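Local structure of tyrocidine synthase 2 (Brevibacillus parabrevis, 6TA8) at residues W43-A46 with D51-H54; H54-V59 with S135-E140; M88-E93 with H163-D168; G155-V160 with S403-G408. The protein is a multidomain nonribosomal synthase, and the deposited chain carries a two-lobed, chloramphenicol-acetyltransferase-like domain of the condensation family. One frame throughout, in Å; residues are numbered along the deposited sequence.

Interaction 1 (W43-A46 with D51-H54)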
# COMPACT_ATOMS: atom_id res chain seq x y z
N TRP A 43 0.21 8.44 11.62
CA TRP A 43 -1.18 8.40 11.19
C TRP A 43 -1.87 7.11 11.61
O TRP A 43 -3.07 7.10 11.88
CB TRP A 43 -1.26 8.59 9.68
CG TRP A 43 -2.59 8.24 9.08
CD1 TRP A 43 -3.66 9.08 8.92
CD2 TRP A 43 -2.99 6.97 8.55
NE1 TRP A 43 -4.70 8.41 8.33
CE2 TRP A 43 -4.32 7.11 8.09
CE3 TRP A 43 -2.36 5.73 8.41
CZ2 TRP A 43 -5.02 6.06 7.51
CZ3 TRP A 43 -3.06 4.69 7.84
CH2 TRP A 43 -4.38 4.86 7.39
N PHE A 44 -1.11 6.00 11.68
CA PHE A 44 -1.70 4.73 12.08
C PHE A 44 -2.09 4.74 13.55
O PHE A 44 -3.17 4.24 13.92
CB PHE A 44 -0.72 3.59 11.79
CG PHE A 44 -1.14 2.26 12.36
CD1 PHE A 44 -2.08 1.48 11.70
CD2 PHE A 44 -0.59 1.80 13.54
CE1 PHE A 44 -2.46 0.26 12.22
CE2 PHE A 44 -0.97 0.58 14.06
CZ PHE A 44 -1.91 -0.20 13.40
N PHE A 45 -1.25 5.30 14.41
CA PHE A 45 -1.54 5.32 15.84
C PHE A 45 -2.57 6.38 16.20
O PHE A 45 -3.36 6.18 17.13
CB PHE A 45 -0.25 5.55 16.63
CG PHE A 45 0.68 4.37 16.63
CD1 PHE A 45 0.36 3.23 17.33
CD2 PHE A 45 1.86 4.41 15.91
CE1 PHE A 45 1.21 2.14 17.33
CE2 PHE A 45 2.71 3.33 15.90
CZ PHE A 45 2.39 2.19 16.61
N ALA A 46 -2.58 7.51 15.48
CA ALA A 46 -3.57 8.55 15.75
C ALA A 46 -4.99 8.09 15.44
O ALA A 46 -5.94 8.66 15.97
CB ALA A 46 -3.24 9.81 14.95
N ASP A 51 -7.81 -3.49 18.06
CA ASP A 51 -6.91 -4.59 17.72
C ASP A 51 -5.90 -4.15 16.66
O ASP A 51 -5.77 -4.76 15.59
CB ASP A 51 -7.70 -5.82 17.25
CG ASP A 51 -8.85 -6.17 18.17
OD1 ASP A 51 -8.67 -6.10 19.41
OD2 ASP A 51 -9.93 -6.51 17.67
N ARG A 52 -5.19 -3.06 16.96
CA ARG A 52 -4.22 -2.50 16.02
C ARG A 52 -3.09 -3.47 15.69
O ARG A 52 -2.32 -3.21 14.76
CB ARG A 52 -3.64 -1.20 16.59
CG ARG A 52 -2.82 -1.39 17.84
CD ARG A 52 -2.53 -0.06 18.52
NE ARG A 52 -1.46 -0.19 19.51
CZ ARG A 52 -1.17 0.74 20.41
NH1 ARG A 52 -1.86 1.87 20.47
NH2 ARG A 52 -0.18 0.54 21.27
N HIS A 53 -2.97 -4.58 16.43
CA HIS A 53 -2.00 -5.61 16.08
C HIS A 53 -2.47 -6.44 14.89
O HIS A 53 -1.66 -7.17 14.30
CB HIS A 53 -1.75 -6.53 17.27
CG HIS A 53 -2.96 -7.31 17.69
ND1 HIS A 53 -3.91 -6.82 18.56
CD2 HIS A 53 -3.37 -8.56 17.35
CE1 HIS A 53 -4.85 -7.72 18.74
NE2 HIS A 53 -4.55 -8.79 18.02
N HIS A 54 -3.74 -6.35 14.52
CA HIS A 54 -4.30 -7.05 13.37
C HIS A 54 -4.57 -6.00 12.29
O HIS A 54 -5.67 -5.44 12.20
CB HIS A 54 -5.57 -7.81 13.74
CG HIS A 54 -6.01 -8.80 12.70
ND1 HIS A 54 -7.08 -9.65 12.89
CD2 HIS A 54 -5.52 -9.07 11.47
CE1 HIS A 54 -7.23 -10.40 11.81
NE2 HIS A 54 -6.30 -10.07 10.94
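R52 is the residue of the turn that touches both F44 and F45, with its carbonyl and CB at the first ring and its guanidinium at the second, in a contact from a loop to helix 39-46. The F44 ring supplies the closest approach: its CZ lies 3.3 Å from the backbone O of R52, which sits at the ring edge and in its plane. The same CZ is 3.8 Å from R52 CB, so the ring edge also rests against the root of the arginine side chain. F44 CG is anti to the backbone N (chi1 171°), which sends the ring away from the helix toward the turn.

The second kind of packing is between F45 and the guanidinium. R52 has chi1 66° and then runs extended from CG to NE, a reach that brings its flat end beside the second ring. F45 CE1 stands over the centre of the guanidinium face, 4.1 Å from R52 CZ, and the two planes are 87° apart. The ring therefore presents its edge to the charged group, which is not the face-on geometry of a cation-pi stack. F44 CD2 in turn lies 4.0 Å above the centre of the F45 ring.

Backbone bonding shapes the loop: H54 N donates to D51 O at 2.8 Å, closing a type I turn.

Polar demands are met by neighbours, R52 NH1 bonding to Q92 OE1 and R52 O accepting from H163 NE2. With the guanidinium held by Q92 and the backbone O by H163, the arrangement is consistent with restricted motion of the residue.

Interaction 2 (H54-V59 with S135-E140)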
# COMPACT_ATOMS: atom_id res chain seq x y z
N HIS A 54 -3.74 -6.35 14.52
CA HIS A 54 -4.30 -7.05 13.37
C HIS A 54 -4.57 -6.00 12.29
O HIS A 54 -5.67 -5.44 12.20
CB HIS A 54 -5.57 -7.81 13.74
CG HIS A 54 -6.01 -8.80 12.70
ND1 HIS A 54 -7.08 -9.65 12.89
CD2 HIS A 54 -5.52 -9.07 11.47
CE1 HIS A 54 -7.23 -10.40 11.81
NE2 HIS A 54 -6.30 -10.07 10.94
N TRP A 55 -3.56 -5.74 11.47
CA TRP A 55 -3.60 -4.71 10.44
C TRP A 55 -2.42 -4.91 9.50
O TRP A 55 -1.49 -4.09 9.48
CB TRP A 55 -3.57 -3.32 11.07
CG TRP A 55 -4.33 -2.27 10.31
CD1 TRP A 55 -5.67 -2.05 10.34
CD2 TRP A 55 -3.77 -1.29 9.42
NE1 TRP A 55 -5.99 -1.00 9.51
CE2 TRP A 55 -4.85 -0.52 8.94
CE3 TRP A 55 -2.48 -1.01 8.98
CZ2 TRP A 55 -4.66 0.53 8.04
CZ3 TRP A 55 -2.30 0.04 8.08
CH2 TRP A 55 -3.39 0.79 7.63
N ASN A 56 -2.43 -6.00 8.74
CA ASN A 56 -1.24 -6.50 8.07
C ASN A 56 -1.39 -6.46 6.56
O ASN A 56 -2.42 -6.05 6.01
CB ASN A 56 -0.94 -7.94 8.52
CG ASN A 56 -1.28 -8.18 9.98
OD1 ASN A 56 -1.11 -7.30 10.82
ND2 ASN A 56 -1.76 -9.38 10.28
N GLN A 57 -0.32 -6.88 5.88
CA GLN A 57 -0.32 -7.22 4.47
C GLN A 57 0.29 -8.60 4.33
O GLN A 57 1.24 -8.94 5.05
CB GLN A 57 0.47 -6.20 3.63
CG GLN A 57 -0.26 -4.90 3.36
CD GLN A 57 0.53 -3.95 2.49
OE1 GLN A 57 1.75 -4.07 2.37
NE2 GLN A 57 -0.15 -2.99 1.88
N ALA A 58 -0.25 -9.41 3.43
CA ALA A 58 0.19 -10.80 3.32
C ALA A 58 0.10 -11.27 1.88
O ALA A 58 -0.70 -10.76 1.09
CB ALA A 58 -0.65 -11.72 4.23
N VAL A 59 0.94 -12.25 1.55
CA VAL A 59 0.92 -12.92 0.26
C VAL A 59 0.96 -14.42 0.49
O VAL A 59 1.53 -14.90 1.47
CB VAL A 59 2.08 -12.47 -0.66
CG1 VAL A 59 2.04 -10.97 -0.90
CG2 VAL A 59 3.43 -12.88 -0.06
N SER A 135 -4.25 -12.84 13.00
CA SER A 135 -4.69 -12.11 14.17
C SER A 135 -3.83 -12.38 15.40
O SER A 135 -4.22 -11.98 16.51
CB SER A 135 -6.15 -12.45 14.48
OG SER A 135 -6.29 -13.80 14.88
N SER A 136 -2.68 -13.03 15.24
CA SER A 136 -1.83 -13.41 16.36
C SER A 136 -0.47 -12.71 16.29
O SER A 136 0.56 -13.30 16.62
CB SER A 136 -1.65 -14.92 16.40
OG SER A 136 -1.05 -15.41 15.21
N ILE A 137 -0.46 -11.45 15.86
CA ILE A 137 0.77 -10.67 15.78
C ILE A 137 0.93 -9.89 17.08
O ILE A 137 0.03 -9.15 17.49
CB ILE A 137 0.75 -9.74 14.56
CG1 ILE A 137 0.95 -10.53 13.28
CG2 ILE A 137 1.82 -8.66 14.70
CD1 ILE A 137 1.17 -9.67 12.05
N ASP A 138 2.08 -10.06 17.73
CA ASP A 138 2.41 -9.33 18.94
C ASP A 138 3.21 -8.09 18.58
O ASP A 138 4.32 -8.19 18.06
CB ASP A 138 3.19 -10.22 19.91
CG ASP A 138 3.46 -9.54 21.24
OD1 ASP A 138 2.80 -8.52 21.54
OD2 ASP A 138 4.34 -10.02 21.99
N LEU A 139 2.63 -6.91 18.84
CA LEU A 139 3.28 -5.67 18.44
C LEU A 139 4.34 -5.22 19.45
O LEU A 139 5.32 -4.58 19.06
CB LEU A 139 2.24 -4.56 18.25
CG LEU A 139 1.87 -4.23 16.81
CD1 LEU A 139 0.82 -3.12 16.76
CD2 LEU A 139 3.11 -3.82 16.02
N GLU A 140 4.16 -5.53 20.73
CA GLU A 140 5.08 -5.04 21.75
C GLU A 140 6.34 -5.89 21.85
O GLU A 140 7.43 -5.36 22.09
CB GLU A 140 4.39 -4.95 23.11
CG GLU A 140 5.26 -4.34 24.20
CD GLU A 140 4.46 -3.77 25.35
OE1 GLU A 140 4.99 -2.90 26.07
OE2 GLU A 140 3.29 -4.19 25.53
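Where the chain enters strand 56-63 it passes the loop leaving helix 122-134, and two pairs make the junction: H54 with S135, and N56 with I137. S135 is the first residue after that helix to leave helical backbone angles, and its CA comes within 5.1 Å of the CA of H54. The imidazole lies flat against this point. S135 CA is 3.7 Å above the plane of the H54 ring, offset toward the rim, while S135 CB is 3.4 Å from H54 ND1, so the ring rests on the carbon side of the serine. The polar far end of the ring has another partner, NE2 bonding to the backbone O of Q409.

Strand 56-63 lies between 155-163 and 401-402 in the mixed five-stranded sheet of this lobe, and N56 is its first residue. The N56 amide is held from two directions: OD1 accepts from W55 N at 3.0 Å, with an N-H...O angle of 153° and the donor 65° out of the carbonyl plane, and ND2 donates to the backbone O of Q134 in the last turn of the helix. With both polar atoms engaged, rotation of the amide is restricted.

I137 approaches this fixed group from the opposite direction. Its chi2 of -171° extends the chain so that CD1 leads, 3.4 Å from N56 ND2 and 3.5 Å from N56 OD1. The near equality of these distances places the methyl against the amide as a whole. N56 also touches H163 on the adjacent strand.

Interaction 3 (M88-E93 with H163-D168)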
# COMPACT_ATOMS: atom_id res chain seq x y z
N MET A 88 11.32 -5.01 14.16
CA MET A 88 10.81 -3.88 14.92
C MET A 88 9.76 -4.32 15.93
O MET A 88 9.00 -5.26 15.70
CB MET A 88 10.20 -2.83 13.98
CG MET A 88 10.13 -1.43 14.55
SD MET A 88 11.65 -0.49 14.28
CE MET A 88 11.89 -0.75 12.53
N VAL A 89 9.72 -3.61 17.06
CA VAL A 89 8.69 -3.77 18.07
C VAL A 89 8.24 -2.38 18.51
O VAL A 89 8.97 -1.39 18.37
CB VAL A 89 9.17 -4.59 19.29
CG1 VAL A 89 9.35 -6.05 18.91
CG2 VAL A 89 10.46 -4.01 19.86
N TYR A 90 7.03 -2.31 19.05
CA TYR A 90 6.41 -1.04 19.42
C TYR A 90 5.95 -1.11 20.87
O TYR A 90 5.15 -1.98 21.22
CB TYR A 90 5.23 -0.72 18.49
CG TYR A 90 5.63 -0.49 17.05
CD1 TYR A 90 5.90 -1.55 16.20
CD2 TYR A 90 5.74 0.80 16.54
CE1 TYR A 90 6.27 -1.34 14.89
CE2 TYR A 90 6.10 1.02 15.23
CZ TYR A 90 6.37 -0.05 14.41
OH TYR A 90 6.74 0.16 13.10
N LYS A 91 6.43 -0.18 21.69
CA LYS A 91 6.09 -0.15 23.10
C LYS A 91 5.27 1.08 23.43
O LYS A 91 5.48 2.16 22.86
CB LYS A 91 7.36 -0.19 23.97
CG LYS A 91 8.07 -1.53 23.92
CD LYS A 91 9.43 -1.48 24.60
CE LYS A 91 9.74 -2.80 25.28
NZ LYS A 91 9.22 -3.96 24.49
N GLN A 92 4.33 0.92 24.36
CA GLN A 92 3.45 2.02 24.75
C GLN A 92 3.78 2.52 26.16
O GLN A 92 2.97 2.40 27.08
CB GLN A 92 1.99 1.57 24.68
CG GLN A 92 0.98 2.70 24.58
CD GLN A 92 -0.28 2.28 23.85
OE1 GLN A 92 -0.54 2.74 22.73
NE2 GLN A 92 -1.06 1.41 24.47
N GLU A 93 4.97 3.10 26.33
CA GLU A 93 5.42 3.58 27.63
C GLU A 93 4.92 5.00 27.87
O GLU A 93 5.05 5.86 27.00
CB GLU A 93 6.94 3.52 27.73
CG GLU A 93 7.55 2.23 27.22
CD GLU A 93 8.47 1.57 28.24
OE1 GLU A 93 8.03 1.37 29.39
OE2 GLU A 93 9.62 1.25 27.89
N HIS A 163 2.97 -7.33 9.64
CA HIS A 163 2.24 -6.14 10.05
C HIS A 163 2.60 -4.96 9.14
O HIS A 163 3.76 -4.78 8.76
CB HIS A 163 2.57 -5.80 11.50
CG HIS A 163 1.56 -4.90 12.15
ND1 HIS A 163 1.62 -3.52 12.05
CD2 HIS A 163 0.48 -5.18 12.92
CE1 HIS A 163 0.61 -3.00 12.72
NE2 HIS A 163 -0.10 -3.98 13.26
N HIS A 164 1.59 -4.16 8.80
CA HIS A 164 1.75 -3.09 7.83
C HIS A 164 2.70 -1.99 8.31
O HIS A 164 3.05 -1.12 7.51
CB HIS A 164 0.39 -2.48 7.50
CG HIS A 164 0.33 -1.83 6.15
ND1 HIS A 164 1.46 -1.49 5.43
CD2 HIS A 164 -0.73 -1.44 5.39
CE1 HIS A 164 1.10 -0.94 4.29
NE2 HIS A 164 -0.22 -0.89 4.24
N LEU A 165 3.11 -2.01 9.57
CA LEU A 165 3.94 -0.94 10.11
C LEU A 165 5.38 -0.98 9.61
O LEU A 165 6.14 -0.04 9.88
CB LEU A 165 3.93 -0.98 11.64
CG LEU A 165 2.85 -0.16 12.34
CD1 LEU A 165 2.88 -0.43 13.84
CD2 LEU A 165 3.03 1.32 12.05
N VAL A 166 5.79 -2.04 8.90
CA VAL A 166 7.18 -2.21 8.51
C VAL A 166 7.31 -2.65 7.06
O VAL A 166 8.41 -3.01 6.61
CB VAL A 166 7.89 -3.21 9.44
CG1 VAL A 166 8.10 -2.62 10.83
CG2 VAL A 166 7.10 -4.51 9.52
N VAL A 167 6.21 -2.63 6.31
CA VAL A 167 6.21 -3.07 4.92
C VAL A 167 5.23 -2.22 4.12
O VAL A 167 4.27 -1.66 4.66
CB VAL A 167 5.82 -4.57 4.77
CG1 VAL A 167 7.00 -5.47 5.14
CG2 VAL A 167 4.60 -4.89 5.62
N ASP A 168 5.48 -2.14 2.82
CA ASP A 168 4.56 -1.52 1.88
C ASP A 168 4.68 -2.26 0.54
O ASP A 168 5.32 -3.31 0.45
CB ASP A 168 4.81 -0.01 1.76
CG ASP A 168 6.22 0.32 1.31
OD1 ASP A 168 7.03 -0.60 1.10
OD2 ASP A 168 6.52 1.53 1.18
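M88 and V166 make the nearest backbone approach, 7.6 Å between their CA atoms, with strand 88-91 extended and the 163-168 segment folded into a loop. At that spacing side chains bridge the gap: M88 CB meets V166 CG1 at 3.8 Å.

The larger part is played by Y90, whose ring is covered on one face by L165. L165 CD1 lies 3.6 Å from the ring centroid and 15° off the normal, a CH-pi contact, while L165 CB is 3.4 Å from Y90 OH. Thus the leucine runs from above the ring to its hydroxyl, and the two side chains meet at a slant. Y90 OH is also 3.3 Å from L165 O, at best a weak hydrogen bond; that carbonyl accepts from Q41 NE2 of helix 39-46 as well.

The sequence H163-H164-L165-V166-V167-D168 followed by glycine is the HHxxxDG signature of condensation domains, and L165 and V166 are two of its variable positions. Its loop is tied internally. L165 N donates to H163 ND1 at 3.3 Å, tilted 20° from the imidazole plane, and H164 ND1 donates to V167 O at 2.9 Å, with the oxygen in the plane of the H164 ring. D168 N-caps helix 169-187 and forms a salt bridge with R307. From the helix 39-46 side, F44 and F45 also touch L165.

Interaction 4 (G155-V160 with S403-G408)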
# COMPACT_ATOMS: atom_id res chain seq x y z
N GLY A 155 0.81 -29.84 -3.83
CA GLY A 155 1.88 -28.88 -3.65
C GLY A 155 1.89 -28.33 -2.23
O GLY A 155 1.22 -28.83 -1.33
N ASP A 156 2.69 -27.28 -2.05
CA ASP A 156 2.85 -26.62 -0.76
C ASP A 156 2.49 -25.15 -0.89
O ASP A 156 2.94 -24.48 -1.83
CB ASP A 156 4.28 -26.77 -0.23
CG ASP A 156 4.59 -28.18 0.21
OD1 ASP A 156 3.69 -29.04 0.17
OD2 ASP A 156 5.75 -28.44 0.61
N HIS A 157 1.68 -24.65 0.04
CA HIS A 157 1.31 -23.24 0.09
C HIS A 157 2.08 -22.56 1.22
O HIS A 157 2.17 -23.10 2.33
CB HIS A 157 -0.20 -23.08 0.31
CG HIS A 157 -1.03 -23.72 -0.75
ND1 HIS A 157 -1.37 -23.06 -1.92
CD2 HIS A 157 -1.60 -24.94 -0.83
CE1 HIS A 157 -2.11 -23.86 -2.67
NE2 HIS A 157 -2.27 -25.01 -2.03
N LEU A 158 2.63 -21.39 0.93
CA LEU A 158 3.44 -20.64 1.89
C LEU A 158 2.81 -19.27 2.11
O LEU A 158 2.75 -18.45 1.19
CB LEU A 158 4.88 -20.50 1.40
CG LEU A 158 5.87 -19.93 2.42
CD1 LEU A 158 6.04 -20.89 3.59
CD2 LEU A 158 7.21 -19.63 1.76
N LEU A 159 2.34 -19.03 3.33
CA LEU A 159 1.74 -17.76 3.71
C LEU A 159 2.78 -16.92 4.44
O LEU A 159 3.48 -17.41 5.33
CB LEU A 159 0.52 -17.98 4.60
CG LEU A 159 -0.10 -16.73 5.24
CD1 LEU A 159 -0.66 -15.80 4.17
CD2 LEU A 159 -1.19 -17.13 6.23
N VAL A 160 2.89 -15.65 4.06
CA VAL A 160 3.83 -14.70 4.66
C VAL A 160 3.03 -13.46 5.04
O VAL A 160 2.71 -12.64 4.18
CB VAL A 160 4.99 -14.35 3.72
CG1 VAL A 160 5.93 -13.36 4.39
CG2 VAL A 160 5.74 -15.61 3.30
N SER A 403 -0.13 -18.51 -5.13
CA SER A 403 -1.20 -19.48 -4.94
C SER A 403 -2.56 -18.85 -5.19
O SER A 403 -2.77 -17.67 -4.90
CB SER A 403 -1.15 -20.05 -3.52
OG SER A 403 -2.31 -20.81 -3.23
N PRO A 404 -3.51 -19.61 -5.75
CA PRO A 404 -4.86 -19.08 -5.97
C PRO A 404 -5.64 -18.84 -4.69
O PRO A 404 -6.71 -18.22 -4.75
CB PRO A 404 -5.53 -20.16 -6.83
CG PRO A 404 -4.41 -21.03 -7.34
CD PRO A 404 -3.35 -20.97 -6.29
N LEU A 405 -5.15 -19.30 -3.55
CA LEU A 405 -5.87 -19.16 -2.29
C LEU A 405 -5.74 -17.74 -1.75
O LEU A 405 -4.83 -16.98 -2.10
CB LEU A 405 -5.35 -20.15 -1.25
CG LEU A 405 -5.31 -21.62 -1.68
CD1 LEU A 405 -4.87 -22.49 -0.52
CD2 LEU A 405 -6.67 -22.06 -2.21
N GLY A 406 -6.68 -17.38 -0.87
CA GLY A 406 -6.64 -16.09 -0.23
C GLY A 406 -5.68 -16.05 0.94
O GLY A 406 -5.15 -17.07 1.39
N THR A 407 -5.45 -14.84 1.44
CA THR A 407 -4.54 -14.62 2.56
C THR A 407 -5.25 -14.58 3.90
O THR A 407 -4.57 -14.52 4.94
CB THR A 407 -3.76 -13.32 2.36
OG1 THR A 407 -4.66 -12.20 2.52
CG2 THR A 407 -3.15 -13.27 0.97
N GLY A 408 -6.58 -14.60 3.92
CA GLY A 408 -7.33 -14.40 5.14
C GLY A 408 -7.60 -12.93 5.41
O GLY A 408 -7.07 -12.03 4.75
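S403 OG is gripped twice. It lies 2.8 Å from H157 ND1 in a hydrogen bond whose direction the heavy atoms leave open, and it accepts from L405 N at 3.2 Å with an N-H...O angle of 172°. The second bond, to the amide two residues on, defines an ST turn. The S403 hydroxyl is anti to the backbone N (chi1 169°), which places it within reach of both the imidazole and the L405 amide. Relative to the H157 ring it arrives at the edge, near the plane, and S403 CB follows at 3.4 Å from ND1.

The turn brings L405 round to the ring face. L405 CD1 sits 3.8 Å from the centroid of the H157 ring and only 9° off its normal, a nearly centred CH-pi contact. The imidazole is thus held by a polar bond at its edge and packed by a methyl over one face, which would limit its rotation; F62 of the neighbouring strand meets the ring too.

Two residues along the strand the contact weakens to grazing packing. L159 CD1 is 4.2 Å from T407 O and 4.4 Å from T407 CB, while that carbonyl accepts from Q134 NE2.

H157 and L159 alternate with L158, whose CB points away from the loop and whose side chain touches F179 of helix 169-187. Their own side of the sheet carries helix 122-134, which touches H157 through I126 and L159 through S130. A loop that follows edge strand 401-402 and packs beside that helix fits the crossover of condensation domains known as the latch, in which chain from the C-terminal lobe joins the N-terminal sheet.

Interactions 1, 2 and 3 form one cluster, their centres 9 to 10 Å apart on the same side of the chain's centre. H54 belongs to both 1 and 2, so the loop after helix 39-46 runs straight into strand 56-63. Interaction 3 joins them through H163 and through the backbone bond from Y90 N to L139 O (2.8 Å). Interaction 4 lies about 16 Å from interaction 2 and 25 Å from interaction 1, measured between centres; strands 56-63 and 155-163, neighbours in the five-stranded sheet, connect it to 2. Along the chain, 3 alternates with both 2 and 4. The HHxxxDG loop is thus bordered by elements distant in sequence, while the 403-408 loop, probably part of the latch, packs farther along the five-stranded sheet.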